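Local structure of DNA polymerase (Pyrobaculum calidifontis, 5MDN) at residues 377-385 against 468-479; 691-700 against 725-733. The protein probably catalyses template-directed DNA synthesis, adding deoxyribonucleotides from their triphosphates to a growing strand with release of diphosphate. All blocks are in the same frame, centred on the assembly; numbering follows the deposited sequence.

The two interactions lie on opposite sides of the chain's centre and come one after the other in sequence, interaction 1 closing before interaction 2 opens. Their centres are 56 Å apart and their nearest atoms about 39 Å, so neither touches the other. Interaction 1 packs two helices at nearly a right angle, its centre 23 Å from that of the chain. Interaction 2 sets a short helix against a two-stranded sheet farther out, with its centre 35 Å from that of the chain. Both belong to the polymerase part of the chain, and both lie away from the magnesium site of D7 and D363 and from the metal-binding residues D169 and D236.

Interaction 1. Residues 377-385 against 468-479; sequences MLLRYAYRM and FIPAVLKHLVEL
Helical segments 377-384 and 468-479, parts of helices 370-384 and 468-486, cross almost at a right angle (102°, axes 10.9 Å apart), with Y381 lying against V472 where they meet. CG1 of V472 sits over the middle of the phenol ring, 3.9 Å from its centroid, as a CH-pi contact, while CG2 rests on Y381 CB and CG. A branched valine suits this place because its two methyls fit along the tyrosine together. The hydroxyl adds a polar grip beyond the ring's packing: Y381 OH and H475 ND1 share a hydrogen bond of 2.8 Å at the imidazole edge.

Helices 468-486 and 495-512 probably form the helical fingers, as in other family B polymerases, and the contact ties the first turns of 468-486 to helix 370-384. F468, its CG anti to the backbone N (chi1 174°), swings its ring rim into helix 370-384: CZ lies 3.9 Å from A382 CB, a small methyl that lets the ring come close. M385 brings its sulfur to the same rim, a Met-aromatic contact with SD 3.6 Å from F468 CD1. Flexible apolar side chains fill the other flank: L378 CD1 meets I469 CD1 at 3.9 Å, the two chains crossing squarely, and M377 CE meets L476 CD1 tip to tip at 3.8 Å. Beyond them, W525 packs on F468 and L378, and M514 on L378 and I469.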
loop_
_atom_site.group_PDB
_atom_site.type_symbol
_atom_site.label_atom_id
_atom_site.label_comp_id
_atom_site.label_asym_id
_atom_site.label_seq_id
_atom_site.Cartn_x
_atom_site.Cartn_y
_atom_site.Cartn_z
ATOM N N MET A 377 -12.429 -7.495 -4.607
ATOM C CA MET A 377 -12.662 -8.011 -5.952
ATOM C C MET A 377 -13.499 -9.282 -5.909
ATOM O O MET A 377 -14.473 -9.422 -6.658
ATOM C CB MET A 377 -11.331 -8.271 -6.657
ATOM C CG MET A 377 -11.472 -8.604 -8.135
ATOM S SD MET A 377 -9.885 -8.724 -8.978
ATOM C CE MET A 377 -9.167 -10.126 -8.127
ATOM N N LEU A 378 -13.123 -10.231 -5.045
ATOM C CA LEU A 378 -13.838 -11.501 -4.974
ATOM C C LEU A 378 -15.286 -11.312 -4.536
ATOM O O LEU A 378 -16.166 -12.058 -4.979
ATOM C CB LEU A 378 -13.113 -12.462 -4.032
ATOM C CG LEU A 378 -11.716 -12.892 -4.488
ATOM C CD1 LEU A 378 -11.082 -13.833 -3.480
ATOM C CD2 LEU A 378 -11.774 -13.532 -5.867
ATOM N N LEU A 379 -15.553 -10.328 -3.668
ATOM C CA LEU A 379 -16.935 -10.017 -3.313
ATOM C C LEU A 379 -17.723 -9.565 -4.533
ATOM O O LEU A 379 -18.900 -9.908 -4.686
ATOM C CB LEU A 379 -16.982 -8.932 -2.240
ATOM C CG LEU A 379 -16.573 -9.246 -0.806
ATOM C CD1 LEU A 379 -16.744 -7.992 0.024
ATOM C CD2 LEU A 379 -17.398 -10.384 -0.248
ATOM N N ARG A 380 -17.088 -8.789 -5.414
ATOM C CA ARG A 380 -17.759 -8.340 -6.628
ATOM C C ARG A 380 -18.033 -9.511 -7.563
ATOM O O ARG A 380 -19.126 -9.618 -8.129
ATOM C CB ARG A 380 -16.915 -7.272 -7.326
ATOM C CG ARG A 380 -17.689 -6.374 -8.276
ATOM C CD ARG A 380 -16.803 -5.265 -8.818
ATOM N NE ARG A 380 -16.743 -4.117 -7.917
ATOM C CZ ARG A 380 -17.421 -2.987 -8.103
ATOM N NH1 ARG A 380 -18.209 -2.850 -9.160
ATOM N NH2 ARG A 380 -17.307 -1.992 -7.234
ATOM N N TYR A 381 -17.048 -10.393 -7.742
ATOM C CA TYR A 381 -17.263 -11.595 -8.543
ATOM C C TYR A 381 -18.291 -12.516 -7.898
ATOM O O TYR A 381 -19.132 -13.100 -8.592
ATOM C CB TYR A 381 -15.942 -12.338 -8.751
ATOM C CG TYR A 381 -15.124 -11.830 -9.918
ATOM C CD1 TYR A 381 -15.378 -12.270 -11.211
ATOM C CD2 TYR A 381 -14.095 -10.915 -9.728
ATOM C CE1 TYR A 381 -14.633 -11.811 -12.282
ATOM C CE2 TYR A 381 -13.346 -10.450 -10.795
ATOM C CZ TYR A 381 -13.620 -10.902 -12.069
ATOM O OH TYR A 381 -12.878 -10.442 -13.131
ATOM N N ALA A 382 -18.225 -12.677 -6.573
ATOM C CA ALA A 382 -19.167 -13.552 -5.881
ATOM C C ALA A 382 -20.611 -13.118 -6.091
ATOM O O ALA A 382 -21.511 -13.966 -6.130
ATOM C CB ALA A 382 -18.843 -13.600 -4.388
ATOM N N TYR A 383 -20.860 -11.812 -6.224
ATOM C CA TYR A 383 -22.227 -11.345 -6.435
ATOM C C TYR A 383 -22.748 -11.771 -7.804
ATOM O O TYR A 383 -23.815 -12.389 -7.908
ATOM C CB TYR A 383 -22.310 -9.828 -6.279
ATOM C CG TYR A 383 -23.711 -9.309 -6.499
ATOM C CD1 TYR A 383 -24.693 -9.485 -5.532
ATOM C CD2 TYR A 383 -24.061 -8.671 -7.680
ATOM C CE1 TYR A 383 -25.981 -9.027 -5.730
ATOM C CE2 TYR A 383 -25.346 -8.209 -7.888
ATOM C CZ TYR A 383 -26.303 -8.390 -6.908
ATOM O OH TYR A 383 -27.586 -7.933 -7.105
ATOM N N ARG A 384 -22.011 -11.446 -8.869
ATOM C CA ARG A 384 -22.479 -11.763 -10.213
ATOM C C ARG A 384 -22.471 -13.255 -10.508
ATOM O O ARG A 384 -23.012 -13.666 -11.539
ATOM C CB ARG A 384 -21.633 -11.029 -11.255
ATOM C CG ARG A 384 -21.732 -9.518 -11.180
ATOM C CD ARG A 384 -23.178 -9.081 -11.320
ATOM N NE ARG A 384 -23.330 -7.630 -11.352
ATOM C CZ ARG A 384 -24.499 -7.014 -11.473
ATOM N NH1 ARG A 384 -25.613 -7.727 -11.574
ATOM N NH2 ARG A 384 -24.560 -5.689 -11.497
ATOM N N MET A 385 -21.869 -14.070 -9.645
ATOM C CA MET A 385 -21.963 -15.517 -9.749
ATOM C C MET A 385 -23.021 -16.100 -8.824
ATOM O O MET A 385 -23.197 -17.321 -8.795
ATOM C CB MET A 385 -20.602 -16.160 -9.461
ATOM C CG MET A 385 -19.532 -15.807 -10.483
ATOM S SD MET A 385 -17.928 -16.548 -10.127
ATOM C CE MET A 385 -16.967 -15.934 -11.508
ATOM N N PHE A 468 -14.814 -21.614 -7.696
ATOM C CA PHE A 468 -14.997 -20.166 -7.660
ATOM C C PHE A 468 -13.699 -19.434 -7.977
ATOM O O PHE A 468 -13.659 -18.584 -8.873
ATOM C CB PHE A 468 -15.539 -19.738 -6.296
ATOM C CG PHE A 468 -15.625 -18.249 -6.121
ATOM C CD1 PHE A 468 -16.341 -17.473 -7.017
ATOM C CD2 PHE A 468 -14.986 -17.624 -5.062
ATOM C CE1 PHE A 468 -16.420 -16.101 -6.860
ATOM C CE2 PHE A 468 -15.061 -16.253 -4.900
ATOM C CZ PHE A 468 -15.778 -15.492 -5.799
ATOM N N ILE A 469 -12.625 -19.749 -7.245
ATOM C CA ILE A 469 -11.350 -19.064 -7.480
ATOM C C ILE A 469 -10.807 -19.335 -8.872
ATOM O O ILE A 469 -10.350 -18.385 -9.526
ATOM C CB ILE A 469 -10.352 -19.408 -6.361
ATOM C CG1 ILE A 469 -10.888 -18.937 -5.008
ATOM C CG2 ILE A 469 -8.996 -18.777 -6.644
ATOM C CD1 ILE A 469 -11.132 -17.446 -4.937
ATOM N N PRO A 470 -10.807 -20.569 -9.397
ATOM C CA PRO A 470 -10.390 -20.739 -10.798
ATOM C C PRO A 470 -11.232 -19.941 -11.778
ATOM O O PRO A 470 -10.680 -19.327 -12.698
ATOM C CB PRO A 470 -10.530 -22.249 -11.022
ATOM C CG PRO A 470 -10.341 -22.839 -9.677
ATOM C CD PRO A 470 -10.985 -21.873 -8.727
ATOM N N ALA A 471 -12.553 -19.902 -11.587
ATOM C CA ALA A 471 -13.412 -19.149 -12.496
ATOM C C ALA A 471 -13.035 -17.671 -12.525
ATOM O O ALA A 471 -13.096 -17.030 -13.580
ATOM C CB ALA A 471 -14.878 -19.322 -12.099
ATOM N N VAL A 472 -12.647 -17.114 -11.374
ATOM C CA VAL A 472 -12.261 -15.705 -11.315
ATOM C C VAL A 472 -10.944 -15.480 -12.047
ATOM O O VAL A 472 -10.806 -14.539 -12.840
ATOM C CB VAL A 472 -12.178 -15.236 -9.852
ATOM C CG1 VAL A 472 -11.609 -13.829 -9.779
ATOM C CG2 VAL A 472 -13.548 -15.301 -9.200
ATOM N N LEU A 473 -9.957 -16.339 -11.790
ATOM C CA LEU A 473 -8.672 -16.213 -12.466
ATOM C C LEU A 473 -8.828 -16.386 -13.970
ATOM O O LEU A 473 -8.205 -15.657 -14.751
ATOM C CB LEU A 473 -7.693 -17.247 -11.919
ATOM C CG LEU A 473 -7.363 -17.090 -10.439
ATOM C CD1 LEU A 473 -6.707 -18.350 -9.896
ATOM C CD2 LEU A 473 -6.481 -15.877 -10.225
ATOM N N LYS A 474 -9.640 -17.361 -14.393
ATOM C CA LYS A 474 -9.893 -17.558 -15.820
ATOM C C LYS A 474 -10.414 -16.281 -16.468
ATOM O O LYS A 474 -10.046 -15.954 -17.602
ATOM C CB LYS A 474 -10.888 -18.704 -16.029
ATOM C CG LYS A 474 -10.357 -20.076 -15.640
ATOM C CD LYS A 474 -11.272 -21.209 -16.056
ATOM C CE LYS A 474 -10.731 -22.517 -15.515
ATOM N NZ LYS A 474 -11.644 -23.643 -15.825
ATOM N N HIS A 475 -11.277 -15.550 -15.763
ATOM C CA HIS A 475 -11.812 -14.301 -16.294
ATOM C C HIS A 475 -10.747 -13.210 -16.326
ATOM O O HIS A 475 -10.669 -12.438 -17.290
ATOM C CB HIS A 475 -13.018 -13.869 -15.466
ATOM C CG HIS A 475 -13.794 -12.740 -16.064
ATOM N ND1 HIS A 475 -13.591 -11.426 -15.703
ATOM C CD2 HIS A 475 -14.771 -12.727 -17.002
ATOM C CE1 HIS A 475 -14.415 -10.653 -16.387
ATOM N NE2 HIS A 475 -15.139 -11.416 -17.185
ATOM N N LEU A 476 -9.930 -13.119 -15.272
ATOM C CA LEU A 476 -8.844 -12.143 -15.258
ATOM C C LEU A 476 -7.844 -12.417 -16.374
ATOM O O LEU A 476 -7.358 -11.485 -17.025
ATOM C CB LEU A 476 -8.145 -12.149 -13.899
ATOM C CG LEU A 476 -8.939 -11.625 -12.701
ATOM C CD1 LEU A 476 -8.146 -11.791 -11.413
ATOM C CD2 LEU A 476 -9.327 -10.171 -12.913
ATOM N N VAL A 477 -7.519 -13.692 -16.606
ATOM C CA VAL A 477 -6.606 -14.049 -17.689
ATOM C C VAL A 477 -7.199 -13.655 -19.038
ATOM O O VAL A 477 -6.503 -13.112 -19.904
ATOM C CB VAL A 477 -6.266 -15.549 -17.630
ATOM C CG1 VAL A 477 -5.494 -15.972 -18.868
ATOM C CG2 VAL A 477 -5.467 -15.862 -16.374
ATOM N N GLU A 478 -8.493 -13.921 -19.238
ATOM C CA GLU A 478 -9.138 -13.569 -20.500
ATOM C C GLU A 478 -9.153 -12.059 -20.710
ATOM O O GLU A 478 -8.847 -11.571 -21.803
ATOM C CB GLU A 478 -10.561 -14.124 -20.535
ATOM C CG GLU A 478 -11.168 -14.187 -21.930
ATOM C CD GLU A 478 -12.569 -14.771 -21.929
ATOM O OE1 GLU A 478 -13.357 -14.422 -21.024
ATOM O OE2 GLU A 478 -12.884 -15.571 -22.835
ATOM N N LEU A 479 -9.537 -11.304 -19.674
ATOM C CA LEU A 479 -9.543 -9.846 -19.766
ATOM C C LEU A 479 -8.174 -9.312 -20.170
ATOM O O LEU A 479 -8.063 -8.474 -21.072
ATOM C CB LEU A 479 -9.975 -9.235 -18.433
ATOM C CG LEU A 479 -11.445 -9.323 -18.026
ATOM C CD1 LEU A 479 -11.605 -8.772 -16.621
ATOM C CD2 LEU A 479 -12.330 -8.576 -19.008
#

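Interaction 2. Residues 691-700 against 725-733; sequences YGPHVHAALE and VSERAMPYI
With its CG swung opposite the backbone N (chi1 162°), H696 carries its imidazole out from helix 693-697 and onto the backbone of residues 727-729. E727 instead curls up through a bend at chi2 (-44°), bringing its carboxylate back to the loop before the helix, where OE2 lies 2.7 Å from Y691 O. The carbonyl oxygen E727 O stands 3.2 Å above one face of the imidazole, offset toward the rim, and the ring edge comes to A729, the first residue of strand 729-731, H696 ND1 being 3.5 Å from A729 N. A flat ring can offer its face to one peptide and its edge to another in this way, and its plane is nearly perpendicular to the E727 carboxylate. With an alanine here the ring would be gone, and the peptides from E727 to A729 would probably lose their cover on this side, leaving a gap between helix and strand.

Around the histidine the residues are compact, so the two backbones can come close. P693 opens the helix just after the N-cap residue G692, a position where proline's missing N-H costs no helical bond; its CB touches A729 CB at 3.6 Å. One turn on, A697 CB meets the same methyl at 3.9 Å. P731 closes the row, its CG 3.8 Å from A697 O.

The axes of helix 693-697 and strand 729-731 run at 45° to each other. M730 bonds through its backbone to V717 of the antiparallel strand 716-718, and the side chains of P693, A697 and A729 all touch Y716 of that strand.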
loop_
_atom_site.group_PDB
_atom_site.type_symbol
_atom_site.label_atom_id
_atom_site.label_comp_id
_atom_site.label_asym_id
_atom_site.label_seq_id
_atom_site.Cartn_x
_atom_site.Cartn_y
_atom_site.Cartn_z
ATOM N N TYR A 691 15.042 1.974 31.143
ATOM C CA TYR A 691 16.325 2.324 31.775
ATOM C C TYR A 691 17.405 2.732 30.785
ATOM O O TYR A 691 18.542 2.987 31.199
ATOM C CB TYR A 691 16.855 1.181 32.651
ATOM C CG TYR A 691 16.036 0.960 33.899
ATOM C CD1 TYR A 691 15.334 2.017 34.487
ATOM C CD2 TYR A 691 15.925 -0.303 34.461
ATOM C CE1 TYR A 691 14.578 1.828 35.622
ATOM C CE2 TYR A 691 15.165 -0.505 35.587
ATOM C CZ TYR A 691 14.490 0.566 36.166
ATOM O OH TYR A 691 13.727 0.373 37.290
ATOM N N GLY A 692 17.086 2.807 29.498
ATOM C CA GLY A 692 18.078 3.004 28.469
ATOM C C GLY A 692 18.341 4.477 28.263
ATOM O O GLY A 692 17.842 5.325 29.007
ATOM N N PRO A 693 19.133 4.815 27.243
ATOM C CA PRO A 693 19.348 6.235 26.939
ATOM C C PRO A 693 18.102 6.893 26.405
ATOM O O PRO A 693 17.980 8.122 26.477
ATOM C CB PRO A 693 20.453 6.207 25.878
ATOM C CG PRO A 693 20.298 4.891 25.207
ATOM C CD PRO A 693 19.694 3.930 26.206
ATOM N N HIS A 694 17.189 6.094 25.853
ATOM C CA HIS A 694 15.927 6.602 25.339
ATOM C C HIS A 694 15.115 7.277 26.437
ATOM O O HIS A 694 14.498 8.324 26.207
ATOM C CB HIS A 694 15.157 5.443 24.707
ATOM C CG HIS A 694 13.809 5.813 24.180
ATOM N ND1 HIS A 694 13.539 7.038 23.608
ATOM C CD2 HIS A 694 12.656 5.106 24.117
ATOM C CE1 HIS A 694 12.274 7.073 23.227
ATOM N NE2 HIS A 694 11.717 5.912 23.522
ATOM N N VAL A 695 15.098 6.693 27.637
ATOM C CA VAL A 695 14.346 7.284 28.741
ATOM C C VAL A 695 15.162 8.353 29.469
ATOM O O VAL A 695 14.594 9.330 29.974
ATOM C CB VAL A 695 13.852 6.187 29.704
ATOM C CG1 VAL A 695 13.217 5.047 28.922
ATOM C CG2 VAL A 695 14.988 5.664 30.580
ATOM N N HIS A 696 16.486 8.191 29.550
ATOM C CA HIS A 696 17.309 9.152 30.280
ATOM C C HIS A 696 17.384 10.488 29.549
ATOM O O HIS A 696 17.339 11.550 30.181
ATOM C CB HIS A 696 18.704 8.577 30.509
ATOM C CG HIS A 696 19.739 9.606 30.847
ATOM N ND1 HIS A 696 20.602 10.128 29.908
ATOM C CD2 HIS A 696 20.048 10.211 32.019
ATOM C CE1 HIS A 696 21.401 11.006 30.488
ATOM N NE2 HIS A 696 21.085 11.076 31.767
ATOM N N ALA A 697 17.514 10.455 28.220
ATOM C CA ALA A 697 17.423 11.688 27.443
ATOM C C ALA A 697 16.043 12.313 27.587
ATOM O O ALA A 697 15.907 13.542 27.611
ATOM C CB ALA A 697 17.743 11.410 25.977
ATOM N N ALA A 698 15.008 11.480 27.684
ATOM C CA ALA A 698 13.650 11.916 27.971
ATOM C C ALA A 698 13.418 12.166 29.455
ATOM O O ALA A 698 12.268 12.138 29.910
ATOM C CB ALA A 698 12.642 10.891 27.446
ATOM N N LEU A 699 14.491 12.354 30.218
ATOM C CA LEU A 699 14.450 12.788 31.609
ATOM C C LEU A 699 15.119 14.137 31.819
ATOM O O LEU A 699 14.626 14.952 32.602
ATOM C CB LEU A 699 15.104 11.711 32.500
ATOM C CG LEU A 699 15.782 11.930 33.865
ATOM C CD1 LEU A 699 17.189 12.503 33.711
ATOM C CD2 LEU A 699 14.945 12.767 34.831
ATOM N N GLU A 700 16.221 14.402 31.115
ATOM C CA GLU A 700 16.886 15.697 31.163
ATOM C C GLU A 700 16.054 16.811 30.546
ATOM O O GLU A 700 16.472 17.974 30.593
ATOM C CB GLU A 700 18.240 15.608 30.451
ATOM C CG GLU A 700 19.230 14.668 31.119
ATOM C CD GLU A 700 20.631 14.801 30.554
ATOM O OE1 GLU A 700 20.879 15.762 29.796
ATOM O OE2 GLU A 700 21.486 13.950 30.872
ATOM N N VAL A 725 26.091 2.797 31.939
ATOM C CA VAL A 725 26.003 2.448 30.528
ATOM C C VAL A 725 24.776 3.122 29.934
ATOM O O VAL A 725 23.707 3.139 30.552
ATOM C CB VAL A 725 25.979 0.921 30.342
ATOM C CG1 VAL A 725 27.194 0.278 30.972
ATOM C CG2 VAL A 725 24.753 0.375 31.026
ATOM N N SER A 726 24.940 3.739 28.761
ATOM C CA SER A 726 23.854 4.396 28.032
ATOM C C SER A 726 23.321 5.655 28.713
ATOM O O SER A 726 22.482 6.348 28.134
ATOM C CB SER A 726 22.694 3.422 27.788
ATOM O OG SER A 726 22.115 3.047 29.028
ATOM N N GLU A 727 23.777 5.974 29.925
ATOM C CA GLU A 727 23.179 7.088 30.681
ATOM C C GLU A 727 23.904 8.417 30.487
ATOM O O GLU A 727 24.015 9.229 31.412
ATOM C CB GLU A 727 23.063 6.745 32.165
ATOM C CG GLU A 727 22.464 5.373 32.451
ATOM C CD GLU A 727 21.237 5.044 31.602
ATOM O OE1 GLU A 727 20.410 5.943 31.325
ATOM O OE2 GLU A 727 21.102 3.870 31.204
ATOM N N ARG A 728 24.387 8.675 29.273
ATOM C CA ARG A 728 25.037 9.936 28.935
ATOM C C ARG A 728 24.412 10.534 27.681
ATOM O O ARG A 728 25.082 11.231 26.914
ATOM C CB ARG A 728 26.541 9.752 28.740
ATOM C CG ARG A 728 27.336 9.452 30.004
ATOM C CD ARG A 728 27.319 7.971 30.346
ATOM N NE ARG A 728 27.378 7.130 29.153
ATOM C CZ ARG A 728 28.499 6.807 28.515
ATOM N NH1 ARG A 728 29.667 7.262 28.947
ATOM N NH2 ARG A 728 28.452 6.032 27.440
ATOM N N ALA A 729 23.125 10.267 27.470
ATOM C CA ALA A 729 22.402 10.693 26.273
ATOM C C ALA A 729 21.845 12.096 26.482
ATOM O O ALA A 729 20.786 12.275 27.090
ATOM C CB ALA A 729 21.290 9.704 25.948
ATOM N N MET A 730 22.564 13.096 25.981
ATOM C CA MET A 730 22.122 14.486 25.999
ATOM C C MET A 730 21.274 14.788 24.766
ATOM O O MET A 730 21.634 14.390 23.654
ATOM C CB MET A 730 23.321 15.428 26.040
ATOM C CG MET A 730 22.988 16.853 26.441
ATOM S SD MET A 730 24.460 17.888 26.552
ATOM C CE MET A 730 25.362 17.054 27.856
ATOM N N PRO A 731 20.144 15.480 24.922
ATOM C CA PRO A 731 19.394 15.931 23.743
ATOM C C PRO A 731 20.224 16.894 22.903
ATOM O O PRO A 731 21.085 17.616 23.411
ATOM C CB PRO A 731 18.160 16.617 24.341
ATOM C CG PRO A 731 18.032 16.050 25.719
ATOM C CD PRO A 731 19.425 15.741 26.180
ATOM N N TYR A 732 19.952 16.894 21.597
ATOM C CA TYR A 732 20.828 17.562 20.640
ATOM C C TYR A 732 20.758 19.082 20.699
ATOM O O TYR A 732 21.596 19.741 20.074
ATOM C CB TYR A 732 20.501 17.092 19.221
ATOM C CG TYR A 732 19.300 17.766 18.589
ATOM C CD1 TYR A 732 18.010 17.326 18.857
ATOM C CD2 TYR A 732 19.460 18.828 17.706
ATOM C CE1 TYR A 732 16.912 17.935 18.276
ATOM C CE2 TYR A 732 18.368 19.443 17.122
ATOM C CZ TYR A 732 17.097 18.993 17.409
ATOM O OH TYR A 732 16.010 19.603 16.827
ATOM N N ILE A 733 19.795 19.659 21.422
ATOM C CA ILE A 733 19.714 21.113 21.540
ATOM C C ILE A 733 20.521 21.634 22.719
ATOM O O ILE A 733 20.741 22.850 22.827
ATOM C CB ILE A 733 18.238 21.556 21.649
ATOM C CG1 ILE A 733 18.097 23.073 21.464
ATOM C CG2 ILE A 733 17.641 21.118 22.978
ATOM C CD1 ILE A 733 18.757 23.599 20.204
#